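Local coordinates for protein tryptophan decarboxylase 1 (Oryza sativa subsp. japonica, PDB 6KHO) that catalyses the pyridoxal-phosphate-dependent decarboxylation of L-tryptophan to tryptamine and of 5-hydroxy-L-tryptophan to serotonin in rice, at residues S500-E503 against L504-T508; A457-E460 against L461-R464; P55-K58 against P59-Q63. All blocks are in the same frame, centred on the assembly; numbering follows the deposited sequence.

Contact 1: S500-E503 against L504-T508; sequences SAWE and LIKKT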
loop_
_atom_site.group_PDB
_atom_site.type_symbol
_atom_site.label_atom_id
_atom_site.label_comp_id
_atom_site.label_asym_id
_atom_site.label_seq_id
_atom_site.Cartn_x
_atom_site.Cartn_y
_atom_site.Cartn_z
ATOM N N SER A 500 7.556 -8.226 -35.317
ATOM C CA SER A 500 8.811 -7.499 -35.492
ATOM C C SER A 500 9.839 -7.881 -34.428
ATOM O O SER A 500 11.049 -7.893 -34.698
ATOM C CB SER A 500 8.564 -5.987 -35.458
ATOM O OG SER A 500 7.713 -5.585 -36.515
ATOM N N ALA A 501 9.377 -8.174 -33.209
ATOM C CA ALA A 501 10.280 -8.672 -32.177
ATOM C C ALA A 501 10.905 -10.003 -32.589
ATOM O O ALA A 501 12.091 -10.240 -32.340
ATOM C CB ALA A 501 9.532 -8.815 -30.850
ATOM N N TRP A 502 10.118 -10.883 -33.213
ATOM C CA TRP A 502 10.648 -12.165 -33.669
ATOM C C TRP A 502 11.725 -11.966 -34.728
ATOM O O TRP A 502 12.797 -12.583 -34.666
ATOM C CB TRP A 502 9.522 -13.037 -34.217
ATOM C CG TRP A 502 10.017 -14.357 -34.748
ATOM C CD1 TRP A 502 9.753 -14.901 -35.972
ATOM C CD2 TRP A 502 10.856 -15.303 -34.060
ATOM N NE1 TRP A 502 10.377 -16.128 -36.093
ATOM C CE2 TRP A 502 11.062 -16.395 -34.935
ATOM C CE3 TRP A 502 11.455 -15.333 -32.791
ATOM C CZ2 TRP A 502 11.840 -17.506 -34.580
ATOM C CZ3 TRP A 502 12.226 -16.440 -32.439
ATOM C CH2 TRP A 502 12.412 -17.507 -33.335
ATOM N N GLU A 503 11.453 -11.097 -35.710
ATOM C CA GLU A 503 12.449 -10.786 -36.732
ATOM C C GLU A 503 13.734 -10.258 -36.109
ATOM O O GLU A 503 14.834 -10.605 -36.551
ATOM C CB GLU A 503 11.887 -9.774 -37.730
ATOM C CG GLU A 503 10.643 -10.254 -38.456
ATOM C CD GLU A 503 10.873 -11.546 -39.213
ATOM O OE1 GLU A 503 11.961 -11.702 -39.806
ATOM O OE2 GLU A 503 9.968 -12.407 -39.217
ATOM N N LEU A 504 13.616 -9.431 -35.070
ATOM C CA LEU A 504 14.811 -8.872 -34.448
ATOM C C LEU A 504 15.598 -9.945 -33.704
ATOM O O LEU A 504 16.837 -9.925 -33.699
ATOM C CB LEU A 504 14.428 -7.720 -33.515
ATOM C CG LEU A 504 15.581 -7.143 -32.691
ATOM C CD1 LEU A 504 16.631 -6.564 -33.624
ATOM C CD2 LEU A 504 15.112 -6.100 -31.682
ATOM N N ILE A 505 14.896 -10.898 -33.079
ATOM C CA ILE A 505 15.565 -12.038 -32.451
ATOM C C ILE A 505 16.275 -12.880 -33.505
ATOM O O ILE A 505 17.460 -13.210 -33.364
ATOM C CB ILE A 505 14.558 -12.889 -31.652
ATOM C CG1 ILE A 505 14.023 -12.122 -30.432
ATOM C CG2 ILE A 505 15.195 -14.209 -31.216
ATOM C CD1 ILE A 505 12.647 -12.584 -29.978
ATOM N N LYS A 506 15.550 -13.262 -34.562
ATOM C CA LYS A 506 16.153 -14.020 -35.657
ATOM C C LYS A 506 17.379 -13.304 -36.209
ATOM O O LYS A 506 18.456 -13.899 -36.344
ATOM C CB LYS A 506 15.126 -14.249 -36.768
ATOM C CG LYS A 506 14.141 -15.356 -36.470
ATOM C CD LYS A 506 13.472 -15.866 -37.731
ATOM C CE LYS A 506 12.969 -14.723 -38.586
ATOM N NZ LYS A 506 12.065 -15.210 -39.671
ATOM N N LYS A 507 17.236 -12.010 -36.500
ATOM C CA LYS A 507 18.322 -11.248 -37.105
ATOM C C LYS A 507 19.527 -11.176 -36.178
ATOM O O LYS A 507 20.664 -11.410 -36.602
ATOM C CB LYS A 507 17.820 -9.847 -37.467
ATOM C CG LYS A 507 18.880 -8.842 -37.838
ATOM C CD LYS A 507 18.226 -7.562 -38.351
ATOM C CE LYS A 507 19.261 -6.531 -38.769
ATOM N NZ LYS A 507 18.751 -5.666 -39.876
ATOM N N THR A 508 19.295 -10.860 -34.902
ATOM C CA THR A 508 20.391 -10.777 -33.941
ATOM C C THR A 508 21.081 -12.126 -33.759
ATOM O O THR A 508 22.293 -12.178 -33.530
ATOM C CB THR A 508 19.864 -10.252 -32.601
ATOM O OG1 THR A 508 19.172 -9.015 -32.811
ATOM C CG2 THR A 508 20.999 -10.029 -31.602
#
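W502 and K506 meet one turn apart on helix 495-513, the last helix of the chain, with the lysine methylenes laid across the indole. K506 CG stands over one face of the ring, 3.9 Å from the centroid of the six-membered ring and offset toward the rim, a CH-pi contact. K506 CD carries on toward the pyrrole side, 3.5 Å from W502 NE1. The indole reaches this position because its CG lies anti to the backbone N (chi1 178°), while the lysine bends at chi3 (-48°) and turns its amine toward E503. Next to this, I505 CG2 comes to W502 CZ3 at 3.9 Å, approaching the ring obliquely. This is the tight side: F425 meets the indole edge-to-face, L418 and V419 of helix 386-420 pack on it, and F415 of the same helix touches I505. The backbone bond from K506 N to W502 O, at 2.8 Å, also ties lysine to tryptophan. L504 O is gripped twice, by T508 N and by T508 OG1 (2.7 Å), which come from opposite faces of its plane.

The solvent side is looser. The E503 and K506 side chains run side by side in the same direction, and the salt bridge from E503 OE1 to K506 NZ is long at 3.5 Å. S500 turns its OG back to H496 O, D422 touches the K506 side chain, and K507 extends away from the contact. K506 thus plays two roles: its methylenes cover an aromatic face, while its NZ, also 3.5 Å from E503 OE2, is likely to be held loosely by charge.

Contact 2: A457-E460 against L461-R464; sequences ANRE and LMER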
loop_
_atom_site.group_PDB
_atom_site.type_symbol
_atom_site.label_atom_id
_atom_site.label_comp_id
_atom_site.label_asym_id
_atom_site.label_seq_id
_atom_site.Cartn_x
_atom_site.Cartn_y
_atom_site.Cartn_z
ATOM N N ALA A 457 25.207 -18.083 -25.201
ATOM C CA ALA A 457 24.604 -17.528 -26.410
ATOM C C ALA A 457 23.295 -16.817 -26.090
ATOM O O ALA A 457 23.002 -15.745 -26.640
ATOM C CB ALA A 457 24.370 -18.635 -27.437
ATOM N N ASN A 458 22.494 -17.399 -25.199
ATOM C CA ASN A 458 21.223 -16.782 -24.844
ATOM C C ASN A 458 21.437 -15.506 -24.042
ATOM O O ASN A 458 20.720 -14.520 -24.236
ATOM C CB ASN A 458 20.359 -17.780 -24.080
ATOM C CG ASN A 458 19.795 -18.848 -24.980
ATOM O OD1 ASN A 458 18.954 -18.571 -25.828
ATOM N ND2 ASN A 458 20.260 -20.081 -24.805
ATOM N N ARG A 459 22.420 -15.499 -23.142
ATOM C CA ARG A 459 22.710 -14.278 -22.405
ATOM C C ARG A 459 23.189 -13.175 -23.341
ATOM O O ARG A 459 22.835 -12.005 -23.165
ATOM C CB ARG A 459 23.744 -14.540 -21.316
ATOM C CG ARG A 459 24.212 -13.272 -20.648
ATOM C CD ARG A 459 25.159 -13.536 -19.497
ATOM N NE ARG A 459 24.466 -13.690 -18.215
ATOM C CZ ARG A 459 23.864 -12.696 -17.561
ATOM N NH1 ARG A 459 23.848 -11.468 -18.072
ATOM N NH2 ARG A 459 23.273 -12.929 -16.396
ATOM N N GLU A 460 23.991 -13.536 -24.345
ATOM C CA GLU A 460 24.429 -12.570 -25.345
ATOM C C GLU A 460 23.244 -12.044 -26.144
ATOM O O GLU A 460 23.101 -10.830 -26.335
ATOM C CB GLU A 460 25.466 -13.217 -26.270
ATOM C CG GLU A 460 26.036 -12.302 -27.343
ATOM C CD GLU A 460 27.150 -11.411 -26.826
ATOM O OE1 GLU A 460 27.503 -10.426 -27.517
ATOM O OE2 GLU A 460 27.673 -11.688 -25.728
ATOM N N LEU A 461 22.388 -12.951 -26.621
ATOM C CA LEU A 461 21.183 -12.554 -27.342
ATOM C C LEU A 461 20.374 -11.532 -26.546
ATOM O O LEU A 461 20.026 -10.458 -27.054
ATOM C CB LEU A 461 20.338 -13.791 -27.649
ATOM C CG LEU A 461 19.041 -13.549 -28.414
ATOM C CD1 LEU A 461 19.318 -12.721 -29.662
ATOM C CD2 LEU A 461 18.355 -14.866 -28.766
ATOM N N MET A 462 20.095 -11.848 -25.279
ATOM C CA MET A 462 19.281 -10.978 -24.436
ATOM C C MET A 462 19.902 -9.591 -24.294
ATOM O O MET A 462 19.217 -8.572 -24.441
ATOM C CB MET A 462 19.097 -11.628 -23.061
ATOM C CG MET A 462 18.444 -10.734 -22.011
ATOM S SD MET A 462 18.456 -11.472 -20.359
ATOM C CE MET A 462 20.060 -10.971 -19.722
ATOM N N GLU A 463 21.199 -9.531 -23.984
ATOM C CA GLU A 463 21.840 -8.237 -23.781
ATOM C C GLU A 463 21.922 -7.456 -25.086
ATOM O O GLU A 463 21.926 -6.221 -25.064
ATOM C CB GLU A 463 23.223 -8.435 -23.150
ATOM C CG GLU A 463 23.172 -9.217 -21.827
ATOM C CD GLU A 463 24.546 -9.556 -21.250
ATOM O OE1 GLU A 463 24.723 -9.418 -20.017
ATOM O OE2 GLU A 463 25.442 -9.976 -22.015
ATOM N N ARG A 464 21.941 -8.162 -26.221
ATOM C CA ARG A 464 21.955 -7.525 -27.533
ATOM C C ARG A 464 20.581 -6.992 -27.918
ATOM O O ARG A 464 20.478 -5.923 -28.523
ATOM C CB ARG A 464 22.450 -8.516 -28.585
ATOM C CG ARG A 464 23.959 -8.534 -28.721
ATOM C CD ARG A 464 24.421 -9.455 -29.835
ATOM N NE ARG A 464 25.877 -9.453 -29.930
ATOM C CZ ARG A 464 26.554 -9.731 -31.040
ATOM N NH1 ARG A 464 25.910 -10.036 -32.160
ATOM N NH2 ARG A 464 27.879 -9.699 -31.025
#
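From A457 to R464 the backbone is regular alpha-helix, each of L461, M462, E463 and R464 giving its N-H to the carbonyl four residues earlier, from A457 O for L461 to E460 O for R464. On this frame, part of helix 451-468, sit two successive i to i+4 salt bridges, R459 with E463 and E460 with R464. In the first, R459 NH1 donates to E463 OE1 at 3.0 Å. The oxygen lies almost in the guanidinium plane, but the nitrogen meets it from above the carboxylate plane, the two planes being 68° apart, and the bond is bent to 132°. A turn at chi3 (-90°) brings the guanidinium of R459 round to E463, and E463 CG rests 3.1 Å from R459 O. In the second, R464 NE donates to E460 OE1 at 3.1 Å. The oxygen receives it on its anti lone pair, away from OE2, and itself sits out of the R464 guanidinium plane. E460 bends at chi2 to offer it, whereas R464 runs extended from CG to NE. With R464 cut back to an alanine, E460 OE1 would probably lose its charged mate and a gap would open against T508 and M512 of helix 495-513. The inner side of the helix is mostly apolar: L461 and M462 pack on L484 of strand 481-487, L461 also on I440, and N458 OD1 takes the backbone N-H of I440, joining the helix to the four-stranded antiparallel sheet. At the surface, E460 OE2 and E463 OE2 stand 4.7 Å apart, two carboxylates that probably repel mildly, each paired with an arginine. M462 CE approaches R459 NH1 at 4.2 Å.

Contact 3: P55-K58 against P59-Q63; sequences PNVK and PGYLQ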
loop_
_atom_site.group_PDB
_atom_site.type_symbol
_atom_site.label_atom_id
_atom_site.label_comp_id
_atom_site.label_asym_id
_atom_site.label_seq_id
_atom_site.Cartn_x
_atom_site.Cartn_y
_atom_site.Cartn_z
ATOM N N PRO A 55 16.694 2.645 -20.306
ATOM C CA PRO A 55 17.410 3.918 -20.402
ATOM C C PRO A 55 18.919 3.707 -20.413
ATOM O O PRO A 55 19.438 2.606 -20.211
ATOM C CB PRO A 55 16.971 4.657 -19.134
ATOM C CG PRO A 55 16.787 3.549 -18.139
ATOM C CD PRO A 55 16.279 2.354 -18.922
ATOM N N ASN A 56 19.617 4.815 -20.637
ATOM C CA ASN A 56 21.071 4.857 -20.696
ATOM C C ASN A 56 21.582 5.901 -19.700
ATOM O O ASN A 56 22.134 6.936 -20.073
ATOM C CB ASN A 56 21.529 5.168 -22.122
ATOM C CG ASN A 56 23.016 4.977 -22.308
ATOM O OD1 ASN A 56 23.577 3.957 -21.905
ATOM N ND2 ASN A 56 23.663 5.956 -22.927
ATOM N N VAL A 57 21.374 5.634 -18.415
ATOM C CA VAL A 57 21.807 6.526 -17.351
ATOM C C VAL A 57 22.651 5.722 -16.373
ATOM O O VAL A 57 22.564 4.493 -16.303
ATOM C CB VAL A 57 20.627 7.201 -16.608
ATOM C CG1 VAL A 57 19.768 8.029 -17.564
ATOM C CG2 VAL A 57 19.770 6.145 -15.904
ATOM N N LYS A 58 23.470 6.434 -15.614
ATOM C CA LYS A 58 24.259 5.832 -14.559
ATOM C C LYS A 58 23.590 6.051 -13.211
ATOM O O LYS A 58 22.890 7.049 -13.013
ATOM C CB LYS A 58 25.668 6.434 -14.516
ATOM C CG LYS A 58 26.482 6.210 -15.772
ATOM C CD LYS A 58 27.571 7.266 -15.902
ATOM C CE LYS A 58 28.752 6.963 -15.000
ATOM N NZ LYS A 58 29.892 7.860 -15.343
ATOM N N PRO A 59 23.781 5.129 -12.272
ATOM C CA PRO A 59 23.289 5.353 -10.908
ATOM C C PRO A 59 23.783 6.686 -10.364
ATOM O O PRO A 59 24.968 7.007 -10.452
ATOM C CB PRO A 59 23.874 4.171 -10.125
ATOM C CG PRO A 59 24.095 3.117 -11.145
ATOM C CD PRO A 59 24.419 3.813 -12.431
ATOM N N GLY A 60 22.859 7.475 -9.812
ATOM C CA GLY A 60 23.186 8.763 -9.241
ATOM C C GLY A 60 22.940 9.957 -10.141
ATOM O O GLY A 60 23.106 11.092 -9.689
ATOM N N TYR A 61 22.528 9.738 -11.388
ATOM C CA TYR A 61 22.371 10.854 -12.313
ATOM C C TYR A 61 21.321 11.853 -11.835
ATOM O O TYR A 61 21.449 13.059 -12.096
ATOM C CB TYR A 61 22.008 10.326 -13.706
ATOM C CG TYR A 61 20.521 10.187 -13.926
ATOM C CD1 TYR A 61 19.843 9.037 -13.532
ATOM C CD2 TYR A 61 19.791 11.210 -14.519
ATOM C CE1 TYR A 61 18.479 8.909 -13.731
ATOM C CE2 TYR A 61 18.429 11.097 -14.715
ATOM C CZ TYR A 61 17.778 9.948 -14.323
ATOM O OH TYR A 61 16.422 9.850 -14.525
ATOM N N LEU A 62 20.285 11.384 -11.125
ATOM C CA LEU A 62 19.106 12.224 -10.919
ATOM C C LEU A 62 19.412 13.395 -9.998
ATOM O O LEU A 62 19.109 14.549 -10.330
ATOM C CB LEU A 62 17.935 11.403 -10.366
ATOM C CG LEU A 62 16.637 12.222 -10.434
ATOM C CD1 LEU A 62 16.299 12.537 -11.894
ATOM C CD2 LEU A 62 15.458 11.523 -9.745
ATOM N N GLN A 63 20.000 13.125 -8.829
ATOM C CA GLN A 63 20.365 14.223 -7.944
ATOM C C GLN A 63 21.363 15.181 -8.604
ATOM O O GLN A 63 21.357 16.380 -8.301
ATOM C CB GLN A 63 20.932 13.692 -6.633
ATOM C CG GLN A 63 21.283 14.810 -5.659
ATOM C CD GLN A 63 21.654 14.333 -4.263
ATOM O OE1 GLN A 63 20.833 13.745 -3.553
ATOM N NE2 GLN A 63 22.892 14.615 -3.849
#
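K58 O accepts the backbone N-H of Y61 at 3.2 Å, with an N-H...O angle of 148°. The same oxygen lies 3.7 Å from Y61 CD1, near the plane of the ring at its edge. V57, the residue before K58, comes over a face instead: its CG1 stands 4.0 Å from the centroid of the Y61 ring, almost on the normal, in a CH-pi contact, while its CG2 reaches CE1 at 3.7 Å. L62 CB covers the opposite face, so the phenol is held between two aliphatic groups. Residues K58 to Y61 form a type II beta turn, with P59 and G60 at its corners, that leads straight into helix 61-65. G60 takes the positive phi of this turn (98°), where a side chain would press on the carbonyl oxygen of P59, and it is also the N-cap residue. Y61 points CG between the backbone N and the carbonyl carbon (chi1 90°), which swings its ring back against V57, and its OH bonds to S87 O. The helix start is gripped from outside the chain: E137 of the second subunit accepts from G60 N through OE2 and from L62 N through OE1.

How the contacts relate
Contact 3 comes first along the chain, closing a tight turn where the loop after helix 27-47 enters helix 61-65 at the subunit interface. Contacts 2 and 1 follow far downstream, each a local set of bonds within one helix, 451-468 and then 495-513. The three are in series; none nests in or crosses another. In space contacts 1 and 2 are neighbours, their centres about 12 Å apart: T508 CG2 packs at 3.7 Å on both L461 CD1 and R464 CB, where the last two helices of the chain meet beside the antiparallel sheet. Contact 3 stands apart, its centre about 24 Å from that of contact 2 and about 29 Å from that of contact 1.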